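Local coordinates for protein antigen 43 (Escherichia coli, PDB 4KH3) that mediates bacterial self-association and clumping as the passenger domain of an autotransporter, with neighbouring cells probably holding together in a Velcro-like manner, at residues Gly29-Val34 and Gly51-Lys56; Gly78-Thr83 and Gly89-Asn94; Asp381-Thr386 and Gly391-Arg396; Gly337-Asp342 and Lys355-Gly360. All coordinates share one frame; numbering follows the deposited sequence.

Four contacts sample the interior of one elongated parallel beta-helix, in which coils mostly stack their strands in parallel, with local antiparallel reversals, one of them at contact 4. Along the chain they come in the order contact 1, contact 2, contact 4, contact 3. Contacts 1 and 2 lie near the N-terminal end, their centres about 9 Å apart, and touch where Ile55 CG2 packs on Thr79 O at 3.5 Å. Contacts 3 and 4, on the other side of the chain's centre, have centres about 11 Å apart. Between the two pairs, centres are about 63 to 78 Å apart. The same principle, faces of the coil meeting inside, thus recurs with a polar filling first and an apolar one later.

Contact 1: Gly29-Val34 and Gly51-Lys56; sequences GTANGV and GGQWIK
Gln53 drives its amide nitrogen between Ala31 and Val34, and nearly all of the close packing gathers round that one atom. NE2 of Gln53 lies 3.5 Å from Ala31 CB and equally 3.5 Å from Val34 CB, while Val34 CG2 follows at 3.6 Å from the same nitrogen. Two features bring the amide there: CG of Gln53 stands anti to the backbone N (chi1 -175°), and the chain stays extended beyond it. Gln53 and Val34 approach from opposite directions. A water fills the bend of the backbone beside them. It accepts from Gln53 NE2 at 3.1 Å and from Val34 N at 3.0 Å, and donates weakly to Ala31 O. The buried amide is well supplied with partners besides: NE2 also bonds to Gln25 OE1, and OE1 receives Thr64 OG1 and Gln72 NE2, which together should fix its rotation. The outer surface is looser. Thr30 and Asn32 turn away from Gly51-Lys56 and are partly exposed; Thr30 OG1 binds a malonate ion probably taken from the crystallisation liquor, whereas the Asn32 amide is still tied to Asn15 and Asn63. Trp54, on the far side of its strand, stacks with Phe26 of the preceding coil. Glutamines bonded amide to amide from coil to coil, inside strands that face one another, are a polar form of the stacked interior known from right-handed parallel beta-helices.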
# COMPACT_ATOMS: atom_id res chain seq x y z
N GLY A 29 -6.29 26.89 44.53
CA GLY A 29 -4.91 26.72 44.94
C GLY A 29 -4.36 25.47 44.28
O GLY A 29 -4.52 25.28 43.08
N THR A 30 -3.72 24.62 45.07
CA THR A 30 -3.16 23.39 44.55
C THR A 30 -3.77 22.18 45.24
O THR A 30 -3.81 22.11 46.47
CB THR A 30 -1.63 23.35 44.69
OG1 THR A 30 -1.05 24.35 43.86
CG2 THR A 30 -1.09 22.00 44.27
N ALA A 31 -4.25 21.24 44.43
CA ALA A 31 -4.70 19.95 44.91
C ALA A 31 -3.77 18.88 44.35
O ALA A 31 -3.63 18.73 43.13
CB ALA A 31 -6.14 19.70 44.48
N ASN A 32 -3.14 18.12 45.24
CA ASN A 32 -2.16 17.12 44.86
C ASN A 32 -2.59 15.70 45.21
O ASN A 32 -2.91 15.41 46.35
CB ASN A 32 -0.80 17.44 45.51
CG ASN A 32 0.30 16.49 45.06
OD1 ASN A 32 0.67 16.48 43.89
ND2 ASN A 32 0.84 15.71 45.99
N GLY A 33 -2.61 14.83 44.21
CA GLY A 33 -2.78 13.41 44.47
C GLY A 33 -4.20 12.98 44.76
O GLY A 33 -4.43 11.89 45.27
N VAL A 34 -5.16 13.84 44.42
CA VAL A 34 -6.56 13.49 44.61
C VAL A 34 -6.95 12.39 43.64
O VAL A 34 -6.57 12.42 42.47
CB VAL A 34 -7.46 14.73 44.39
CG1 VAL A 34 -8.91 14.35 44.52
CG2 VAL A 34 -7.11 15.82 45.38
N GLY A 51 -20.46 16.84 40.05
CA GLY A 51 -19.31 16.39 40.82
C GLY A 51 -18.02 16.42 40.01
O GLY A 51 -18.04 16.64 38.80
N GLY A 52 -16.90 16.18 40.67
CA GLY A 52 -15.61 16.18 40.02
C GLY A 52 -14.64 17.18 40.62
O GLY A 52 -14.98 17.92 41.56
N GLN A 53 -13.42 17.18 40.09
CA GLN A 53 -12.39 18.12 40.51
C GLN A 53 -12.36 19.24 39.49
O GLN A 53 -12.08 18.99 38.32
CB GLN A 53 -11.03 17.44 40.58
CG GLN A 53 -9.92 18.32 41.14
CD GLN A 53 -8.55 17.63 41.13
OE1 GLN A 53 -8.07 17.19 40.07
NE2 GLN A 53 -7.91 17.53 42.30
N TRP A 54 -12.67 20.45 39.93
CA TRP A 54 -12.71 21.62 39.06
C TRP A 54 -11.46 22.43 39.33
O TRP A 54 -11.31 23.00 40.41
CB TRP A 54 -13.97 22.46 39.34
CG TRP A 54 -15.24 21.67 39.25
CD1 TRP A 54 -15.73 20.79 40.18
CD2 TRP A 54 -16.18 21.65 38.16
NE1 TRP A 54 -16.91 20.24 39.74
CE2 TRP A 54 -17.21 20.74 38.51
CE3 TRP A 54 -16.24 22.31 36.93
CZ2 TRP A 54 -18.29 20.48 37.67
CZ3 TRP A 54 -17.33 22.05 36.09
CH2 TRP A 54 -18.34 21.14 36.47
N ILE A 55 -10.55 22.45 38.37
CA ILE A 55 -9.35 23.26 38.52
C ILE A 55 -9.70 24.60 37.92
O ILE A 55 -9.88 24.71 36.71
CB ILE A 55 -8.13 22.67 37.79
CG1 ILE A 55 -7.98 21.17 38.09
CG2 ILE A 55 -6.88 23.42 38.18
CD1 ILE A 55 -7.75 20.85 39.56
N LYS A 56 -9.82 25.61 38.76
CA LYS A 56 -10.28 26.91 38.30
C LYS A 56 -9.12 27.80 37.88
O LYS A 56 -7.95 27.45 38.07
CB LYS A 56 -11.11 27.60 39.39
CG LYS A 56 -12.20 26.70 39.95
CD LYS A 56 -13.08 27.43 40.96
CE LYS A 56 -13.89 28.52 40.27
NZ LYS A 56 -14.68 27.98 39.10
O HOH W 1 -5.16 16.22 42.62

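Contact 2: Gly78-Thr83 and Gly89-Asn94; sequences GTASDT and GGQSLN
Gln91 reaches across to Ala80 and Thr83 at an angle, its side chain and that of Thr83 crossing obliquely. The touching is done by the amide nitrogen: Gln91 NE2 comes within 3.7 Å of Ala80 CB and within 3.9 Å of Thr83 OG1. The latter separation is a van der Waals neighbourhood, and no hydrogen bond joins the two segments. Gln91 extends this far because CG lies anti to the backbone N (chi1 167°) and the chain continues extended, after which chi3 of 86° turns the amide plane across the plane of the extended chain. Thr83 presents its hydroxyl to this amide, with OG1 placed beside its own backbone N and the methyl CG2 anti to that nitrogen. In the parallel beta-helix the strands 79-81 and 90-93 lie on different faces, with a corner beginning at Asp82, the short strand 84-85 and a further turn between them, and Gln91 spans the interior. Its polar atoms are engaged along the helix axis: NE2 bonds to Gln72 OE1 in the previous coil and OE1 to Gln108 NE2 in the next, so the amide is held from both ends although across this contact it meets only a methyl and a hydroxyl that it does not bond. Next to Gln91 on the inward side, the buried Leu93 packs on Val74, Gln108 and Val110 of the flanking strands.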
# COMPACT_ATOMS: atom_id res chain seq x y z
N GLY A 78 -6.78 27.37 34.25
CA GLY A 78 -6.40 26.27 35.12
C GLY A 78 -5.28 25.42 34.55
O GLY A 78 -5.06 25.40 33.34
N THR A 79 -4.60 24.69 35.41
CA THR A 79 -3.47 23.88 35.01
C THR A 79 -3.57 22.51 35.64
O THR A 79 -3.83 22.40 36.83
CB THR A 79 -2.16 24.54 35.46
OG1 THR A 79 -2.03 25.81 34.82
CG2 THR A 79 -0.94 23.68 35.11
N ALA A 80 -3.35 21.47 34.84
CA ALA A 80 -3.31 20.10 35.35
C ALA A 80 -2.00 19.48 34.95
O ALA A 80 -1.54 19.67 33.83
CB ALA A 80 -4.46 19.28 34.81
N SER A 81 -1.39 18.74 35.86
CA SER A 81 -0.07 18.21 35.66
C SER A 81 0.01 16.76 36.18
O SER A 81 -0.44 16.48 37.28
CB SER A 81 0.94 19.10 36.40
OG SER A 81 2.24 18.53 36.37
N ASP A 82 0.60 15.87 35.39
CA ASP A 82 0.79 14.46 35.76
C ASP A 82 -0.53 13.78 36.07
O ASP A 82 -0.68 13.11 37.10
CB ASP A 82 1.74 14.29 36.95
CG ASP A 82 3.15 14.81 36.67
OD1 ASP A 82 3.51 14.97 35.48
OD2 ASP A 82 3.89 15.04 37.66
N THR A 83 -1.51 13.99 35.21
CA THR A 83 -2.81 13.38 35.40
C THR A 83 -2.83 12.00 34.79
O THR A 83 -2.44 11.81 33.63
CB THR A 83 -3.91 14.22 34.76
OG1 THR A 83 -3.66 15.61 35.03
CG2 THR A 83 -5.29 13.82 35.30
N GLY A 89 -12.60 7.10 32.61
CA GLY A 89 -12.61 8.42 33.22
C GLY A 89 -12.29 9.48 32.18
O GLY A 89 -11.88 9.17 31.06
N GLY A 90 -12.47 10.75 32.54
CA GLY A 90 -12.27 11.80 31.57
C GLY A 90 -11.76 13.10 32.17
O GLY A 90 -12.03 13.41 33.33
N GLN A 91 -11.03 13.87 31.37
CA GLN A 91 -10.69 15.24 31.72
C GLN A 91 -11.22 16.17 30.65
O GLN A 91 -10.96 15.96 29.45
CB GLN A 91 -9.18 15.41 31.90
CG GLN A 91 -8.70 16.85 31.97
CD GLN A 91 -7.23 16.98 31.60
OE1 GLN A 91 -6.89 17.10 30.42
NE2 GLN A 91 -6.35 16.93 32.59
N SER A 92 -11.99 17.18 31.07
CA SER A 92 -12.52 18.21 30.16
C SER A 92 -11.60 19.41 30.21
O SER A 92 -11.47 20.08 31.25
CB SER A 92 -13.93 18.64 30.57
OG SER A 92 -14.86 17.58 30.39
N LEU A 93 -10.97 19.72 29.08
CA LEU A 93 -9.84 20.64 29.10
C LEU A 93 -10.14 21.95 28.41
O LEU A 93 -10.26 22.02 27.17
CB LEU A 93 -8.61 19.95 28.50
CG LEU A 93 -7.29 20.72 28.50
CD1 LEU A 93 -6.82 21.06 29.91
CD2 LEU A 93 -6.23 19.91 27.74
N ASN A 94 -10.28 23.00 29.21
CA ASN A 94 -10.38 24.36 28.68
C ASN A 94 -9.14 25.15 29.04
O ASN A 94 -8.90 26.23 28.50
CB ASN A 94 -11.65 25.05 29.17
CG ASN A 94 -12.91 24.28 28.81
OD1 ASN A 94 -13.39 24.37 27.69
ND2 ASN A 94 -13.43 23.51 29.77

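Contact 3: Asp381-Thr386 and Gly391-Arg396; sequences DTATDT and GLFTAR
Inside a coil of the parallel beta-helix, in what is probably the stalk of the autotransporter adhesin, the ring of Phe393 bridges strand 392-395 and the opposing strand 382-384 with the bend that follows it. It works as an aromatic filling of the core, with Ala383 and Thr386 turned inward from the opposing wall. The ring is carried across by chi1 of -171°, which sets CG anti to the backbone N and sends the aromatic group straight off its strand. Ala383 meets it at the edge: CB lies near the ring plane, 3.8 Å from CZ of Phe393 in an apolar contact. Thr386 approaches differently, crossing the phenylalanine aslant and touching with two branches. Methyl CG2, anti to the backbone N of Thr386, lies 3.8 Å from Phe393 CD2, sharing itself between that carbon and CE2, whereas the hydroxyl takes the place beside that N. No hydrogen bond links the segments, and the contact is one of van der Waals packing between buried groups. Neighbouring coils extend it along the axis. Phe375 of strand 374-377 meets the Phe393 ring with its plane inclined by about 60°, and the Phe393 side chain also touches Leu412 of strand 410-414 and Leu400. The hydroxyl oxygen of Thr386 comes obliquely onto the aromatic group, with OG1 3.8 Å from CE2 of Phe393.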
# COMPACT_ATOMS: atom_id res chain seq x y z
N ASP A 381 -5.06 -13.19 -32.57
CA ASP A 381 -3.77 -12.49 -32.58
C ASP A 381 -2.55 -13.39 -32.81
O ASP A 381 -2.65 -14.61 -32.87
CB ASP A 381 -3.63 -11.62 -31.33
CG ASP A 381 -4.64 -10.48 -31.31
OD1 ASP A 381 -5.03 -10.02 -32.40
OD2 ASP A 381 -5.05 -10.05 -30.21
N THR A 382 -1.39 -12.76 -32.96
CA THR A 382 -0.16 -13.48 -33.23
C THR A 382 0.99 -12.97 -32.36
O THR A 382 1.22 -11.77 -32.26
CB THR A 382 0.22 -13.34 -34.73
OG1 THR A 382 -0.72 -14.07 -35.52
CG2 THR A 382 1.64 -13.86 -35.00
N ALA A 383 1.71 -13.89 -31.73
CA ALA A 383 2.92 -13.54 -31.00
C ALA A 383 4.11 -14.21 -31.66
O ALA A 383 4.14 -15.43 -31.82
CB ALA A 383 2.80 -13.97 -29.54
N THR A 384 5.10 -13.40 -32.04
CA THR A 384 6.22 -13.86 -32.83
C THR A 384 7.53 -13.71 -32.08
O THR A 384 7.82 -12.63 -31.57
CB THR A 384 6.32 -13.05 -34.15
OG1 THR A 384 5.11 -13.21 -34.89
CG2 THR A 384 7.50 -13.52 -35.00
N ASP A 385 8.30 -14.79 -32.03
CA ASP A 385 9.63 -14.77 -31.42
C ASP A 385 9.60 -14.45 -29.92
O ASP A 385 10.55 -13.85 -29.39
CB ASP A 385 10.57 -13.82 -32.16
CG ASP A 385 10.97 -14.35 -33.52
OD1 ASP A 385 11.12 -15.58 -33.67
OD2 ASP A 385 11.15 -13.55 -34.46
N THR A 386 8.52 -14.84 -29.25
CA THR A 386 8.46 -14.70 -27.80
C THR A 386 9.50 -15.58 -27.10
O THR A 386 9.66 -16.76 -27.44
CB THR A 386 7.10 -15.11 -27.26
OG1 THR A 386 6.06 -14.55 -28.08
CG2 THR A 386 6.95 -14.65 -25.82
N GLY A 391 8.69 -16.60 -16.92
CA GLY A 391 7.43 -15.89 -16.89
C GLY A 391 6.20 -16.73 -17.23
O GLY A 391 6.25 -17.96 -17.28
N LEU A 392 5.09 -16.04 -17.47
CA LEU A 392 3.84 -16.69 -17.83
C LEU A 392 3.33 -16.15 -19.17
O LEU A 392 3.37 -14.96 -19.43
CB LEU A 392 2.79 -16.46 -16.75
CG LEU A 392 1.36 -16.91 -17.05
CD1 LEU A 392 1.30 -18.42 -17.26
CD2 LEU A 392 0.41 -16.48 -15.92
N PHE A 393 2.88 -17.06 -20.02
CA PHE A 393 2.26 -16.70 -21.29
C PHE A 393 0.95 -17.45 -21.33
O PHE A 393 0.92 -18.67 -21.19
CB PHE A 393 3.15 -17.15 -22.45
CG PHE A 393 2.72 -16.65 -23.79
CD1 PHE A 393 1.48 -17.01 -24.33
CD2 PHE A 393 3.56 -15.86 -24.55
CE1 PHE A 393 1.09 -16.57 -25.58
CE2 PHE A 393 3.18 -15.42 -25.80
CZ PHE A 393 1.94 -15.77 -26.32
N THR A 394 -0.13 -16.70 -21.50
CA THR A 394 -1.46 -17.28 -21.59
C THR A 394 -2.01 -16.98 -22.98
O THR A 394 -1.87 -15.87 -23.49
CB THR A 394 -2.41 -16.69 -20.53
OG1 THR A 394 -1.84 -16.87 -19.23
CG2 THR A 394 -3.78 -17.36 -20.59
N ALA A 395 -2.62 -17.98 -23.60
CA ALA A 395 -3.20 -17.80 -24.92
C ALA A 395 -4.66 -18.27 -24.92
O ALA A 395 -4.94 -19.42 -24.58
CB ALA A 395 -2.39 -18.54 -25.97
N ARG A 396 -5.57 -17.38 -25.29
CA ARG A 396 -6.98 -17.72 -25.37
C ARG A 396 -7.31 -18.18 -26.78
O ARG A 396 -8.44 -18.58 -27.08
CB ARG A 396 -7.83 -16.51 -24.97
CG ARG A 396 -7.41 -15.90 -23.63
CD ARG A 396 -8.60 -15.32 -22.88
NE ARG A 396 -9.17 -14.18 -23.59
CZ ARG A 396 -9.07 -12.92 -23.18
NH1 ARG A 396 -8.42 -12.63 -22.06
NH2 ARG A 396 -9.62 -11.94 -23.90

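Contact 4: Gly337-Asp342 and Lys355-Gly360; sequences GVLLAD and KAFSIG
Asp342, whose main-chain carbonyl rests against Ile359, has a carboxylate oxygen gripped by two groups: OD2 accepts a hydrogen bond from Gly344 N and a weak one from Asn378 ND2. With these bonds the acidic end is tied to the turn after its own strand and to a residue following strand 374-377. Across the segments there is no hydrogen bond; the contact is mostly apolar, with methyls also against a carbonyl oxygen. Ile359 carries most of it with two branches. Its CG2, anti to the backbone N (chi1 -48° as measured to CG1), lies 3.9 Å from Asp342 O, while the extended arm through CG1 brings CD1 to 4.0 Å from Ala341 CB. The same CD1 is 4.1 Å from Asp342 O, so the isoleucine bridges the last two residues of strand 338-342. Farther along, Leu339 CD2 comes to Phe357 CE2 at 4.4 Å, meeting the ring obliquely in a somewhat looser touch. The unevenness follows from the backbones: the strand axes are inclined at 36° and approach to 9.3 Å, with Asp342 and Ile359 close while Leu339 and Phe357 stand farther apart. Strand 338-342 lies between 319-322 and 374-377 as a regular parallel member of the beta-helix, whereas 356-360 runs antiparallel to both 346-350 and 363-370, a local reversal in the coil; Ile359 also reaches Leu367 of the paired strand 363-370 and Phe375 of strand 374-377, the neighbour of 338-342.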
# COMPACT_ATOMS: atom_id res chain seq x y z
N GLY A 337 12.77 -5.87 -13.83
CA GLY A 337 11.53 -5.24 -14.24
C GLY A 337 10.48 -6.24 -14.66
O GLY A 337 10.79 -7.27 -15.24
N VAL A 338 9.22 -5.92 -14.37
CA VAL A 338 8.11 -6.82 -14.66
C VAL A 338 7.12 -6.19 -15.66
O VAL A 338 6.79 -5.01 -15.57
CB VAL A 338 7.36 -7.19 -13.38
CG1 VAL A 338 5.99 -7.75 -13.69
CG2 VAL A 338 8.18 -8.19 -12.57
N LEU A 339 6.66 -6.99 -16.62
CA LEU A 339 5.74 -6.50 -17.63
C LEU A 339 4.46 -7.33 -17.66
O LEU A 339 4.50 -8.55 -17.73
CB LEU A 339 6.41 -6.50 -19.00
CG LEU A 339 5.56 -6.05 -20.20
CD1 LEU A 339 5.36 -4.55 -20.21
CD2 LEU A 339 6.19 -6.51 -21.50
N LEU A 340 3.32 -6.66 -17.59
CA LEU A 340 2.01 -7.29 -17.75
C LEU A 340 1.32 -6.64 -18.94
O LEU A 340 1.02 -5.45 -18.91
CB LEU A 340 1.15 -7.10 -16.50
CG LEU A 340 1.76 -7.46 -15.15
CD1 LEU A 340 0.78 -7.15 -14.03
CD2 LEU A 340 2.15 -8.92 -15.12
N ALA A 341 1.06 -7.40 -19.98
CA ALA A 341 0.45 -6.83 -21.17
C ALA A 341 -0.43 -7.87 -21.83
O ALA A 341 -0.30 -9.05 -21.56
CB ALA A 341 1.53 -6.35 -22.13
N ASP A 342 -1.35 -7.43 -22.69
CA ASP A 342 -2.00 -8.38 -23.59
C ASP A 342 -1.88 -7.95 -25.04
O ASP A 342 -1.43 -6.85 -25.33
CB ASP A 342 -3.46 -8.66 -23.20
CG ASP A 342 -4.30 -7.42 -23.19
OD1 ASP A 342 -4.30 -6.73 -22.15
OD2 ASP A 342 -4.97 -7.14 -24.21
N LYS A 355 17.45 -5.52 -27.04
CA LYS A 355 16.63 -5.86 -28.20
C LYS A 355 15.27 -5.17 -28.14
O LYS A 355 14.70 -4.99 -27.06
CB LYS A 355 16.43 -7.37 -28.29
CG LYS A 355 17.72 -8.15 -28.51
CD LYS A 355 17.45 -9.66 -28.50
CE LYS A 355 18.74 -10.47 -28.68
NZ LYS A 355 18.45 -11.93 -28.85
N ALA A 356 14.74 -4.81 -29.30
CA ALA A 356 13.48 -4.10 -29.37
C ALA A 356 12.35 -5.08 -29.28
O ALA A 356 12.47 -6.22 -29.71
CB ALA A 356 13.38 -3.30 -30.69
N PHE A 357 11.24 -4.65 -28.71
CA PHE A 357 10.05 -5.48 -28.73
C PHE A 357 8.84 -4.61 -29.00
O PHE A 357 8.90 -3.38 -28.87
CB PHE A 357 9.89 -6.25 -27.41
CG PHE A 357 9.67 -5.37 -26.23
CD1 PHE A 357 10.73 -4.82 -25.55
CD2 PHE A 357 8.38 -5.08 -25.80
CE1 PHE A 357 10.53 -4.00 -24.46
CE2 PHE A 357 8.17 -4.27 -24.71
CZ PHE A 357 9.25 -3.73 -24.03
N SER A 358 7.73 -5.23 -29.37
CA SER A 358 6.54 -4.45 -29.69
C SER A 358 5.28 -5.27 -29.66
O SER A 358 5.30 -6.49 -29.84
CB SER A 358 6.68 -3.78 -31.06
OG SER A 358 6.62 -4.74 -32.09
N ILE A 359 4.17 -4.58 -29.43
CA ILE A 359 2.85 -5.14 -29.55
C ILE A 359 2.07 -4.05 -30.27
O ILE A 359 2.25 -2.88 -29.97
CB ILE A 359 2.22 -5.40 -28.19
CG1 ILE A 359 3.19 -6.14 -27.27
CG2 ILE A 359 0.91 -6.19 -28.33
CD1 ILE A 359 2.61 -6.54 -25.94
N GLY A 360 1.23 -4.43 -31.22
CA GLY A 360 0.48 -3.46 -32.01
C GLY A 360 -0.36 -4.13 -33.08
O GLY A 360 0.12 -5.02 -33.78